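Side-chain contact in glutathione s-transferase (Agrobacterium tumefaciens, PDB 2YCD), which belongs to the glutathione transferase superfamily and probably conjugates glutathione to electrophilic compounds, possibly including herbicides: residues Gly87-Val90 with Met91-Gln95. Sequence-based numbering, arbitrary orientation. Where two conformers were deposited one is given.
Sequences GAIV and MHIAQ
I89 and I93, one helical turn apart, illustrate how a largely buried helical segment pairs backbone polar groups internally and leaves its hydrocarbon to pack on neighbours. The carbonyl oxygen of I89 accepts the N-H of I93 at 3.0 Å (O to N), a nearly straight bond with an N-H...O angle of 172°. The side chain of I93 passes close to the same oxygen: its CG1, set beside its own backbone N (chi1 -65°), lies 3.3 Å from I89 O, and the branch ends with CD1 3.9 Å from I89 CG2. Three further i to i+4 bonds complete the set: G87 O takes M91 N, A88 O takes H92 N, and V90 O takes A94 N at 2.9 Å. M91 O in turn receives Q95 N. Farther out, Q95 OE1 is hydrogen-bonded to R108 NH2, and H92 O to H96 ND1. With these groups paired, I89 and I93 pack on helix 35-45, I89 and H92 rest on L83 of strand 81-84, V90 and A94 meet helix 176-185, and A88 and M91 touch F116 of the second subunit. Such a regular alpha-helix, starting close to the bound glutathione conjugate and packing beside helix 35-45 against the sheet, is characteristic of the thioredoxin-like N-terminal domain of glutathione transferases.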
loop_
_atom_site.group_PDB
_atom_site.type_symbol
_atom_site.label_atom_id
_atom_site.label_comp_id
_atom_site.label_asym_id
_atom_site.label_seq_id
_atom_site.Cartn_x
_atom_site.Cartn_y
_atom_site.Cartn_z
ATOM N N GLY A 87 -2.144 -2.396 -7.176
ATOM C CA GLY A 87 -1.911 -3.557 -6.323
ATOM C C GLY A 87 -3.107 -4.513 -6.296
ATOM O O GLY A 87 -2.949 -5.741 -6.308
ATOM N N ALA A 88 -4.319 -3.955 -6.231
ATOM C CA ALA A 88 -5.539 -4.750 -6.171
ATOM C C ALA A 88 -5.889 -5.378 -7.517
ATOM O O ALA A 88 -6.503 -6.451 -7.584
ATOM C CB ALA A 88 -6.695 -3.892 -5.696
ATOM N N ILE A 89 -5.518 -4.700 -8.598
ATOM C CA ILE A 89 -5.734 -5.220 -9.947
ATOM C C ILE A 89 -4.815 -6.423 -10.176
ATOM O O ILE A 89 -5.260 -7.488 -10.623
ATOM C CB ILE A 89 -5.529 -4.109 -11.006
ATOM C CG1 ILE A 89 -6.606 -3.018 -10.862
ATOM C CG2 ILE A 89 -5.590 -4.719 -12.425
ATOM C CD1 ILE A 89 -6.245 -1.726 -11.610
ATOM N N VAL A 90 -3.540 -6.272 -9.834
ATOM C CA VAL A 90 -2.617 -7.401 -9.854
ATOM C C VAL A 90 -3.107 -8.540 -8.966
ATOM O O VAL A 90 -3.116 -9.696 -9.407
ATOM C CB VAL A 90 -1.192 -6.954 -9.506
ATOM C CG1 VAL A 90 -0.276 -8.150 -9.290
ATOM C CG2 VAL A 90 -0.641 -6.037 -10.619
ATOM N N MET A 91 -3.610 -8.226 -7.770
ATOM C CA MET A 91 -4.159 -9.262 -6.893
ATOM C C MET A 91 -5.281 -10.044 -7.571
ATOM O O MET A 91 -5.306 -11.274 -7.550
ATOM C CB MET A 91 -4.673 -8.640 -5.590
ATOM C CG MET A 91 -5.116 -9.674 -4.571
ATOM S SD MET A 91 -3.731 -10.588 -3.875
ATOM C CE MET A 91 -3.223 -9.465 -2.583
ATOM N N HIS A 92 -6.223 -9.323 -8.169
ATOM C CA HIS A 92 -7.359 -9.953 -8.841
ATOM C C HIS A 92 -6.937 -10.873 -9.977
ATOM O O HIS A 92 -7.443 -12.005 -10.096
ATOM C CB HIS A 92 -8.337 -8.883 -9.347
ATOM C CG HIS A 92 -9.506 -9.432 -10.108
ATOM N ND1 HIS A 92 -10.542 -10.102 -9.494
ATOM C CD2 HIS A 92 -9.793 -9.417 -11.430
ATOM C CE1 HIS A 92 -11.432 -10.457 -10.406
ATOM N NE2 HIS A 92 -10.997 -10.065 -11.588
ATOM N N ILE A 93 -6.021 -10.398 -10.805
ATOM C CA ILE A 93 -5.472 -11.211 -11.889
ATOM C C ILE A 93 -4.822 -12.476 -11.315
ATOM O O ILE A 93 -5.055 -13.589 -11.815
ATOM C CB ILE A 93 -4.457 -10.387 -12.711
ATOM C CG1 ILE A 93 -5.179 -9.232 -13.417
ATOM C CG2 ILE A 93 -3.738 -11.274 -13.762
ATOM C CD1 ILE A 93 -4.261 -8.091 -13.909
ATOM N N ALA A 94 -4.028 -12.308 -10.264
ATOM C CA ALA A 94 -3.304 -13.415 -9.647
ATOM C C ALA A 94 -4.223 -14.423 -8.954
ATOM O O ALA A 94 -3.855 -15.593 -8.806
ATOM C CB ALA A 94 -2.296 -12.879 -8.642
ATOM N N GLN A 95 -5.397 -13.981 -8.507
ATOM C CA GLN A 95 -6.316 -14.859 -7.777
ATOM C C GLN A 95 -7.119 -15.749 -8.726
ATOM O O GLN A 95 -7.607 -16.808 -8.322
ATOM C CB GLN A 95 -7.272 -14.042 -6.889
ATOM C CG GLN A 95 -6.624 -13.315 -5.702
ATOM C CD GLN A 95 -6.353 -14.213 -4.497
ATOM O OE1 GLN A 95 -6.698 -15.391 -4.494
ATOM N NE2 GLN A 95 -5.726 -13.647 -3.465
#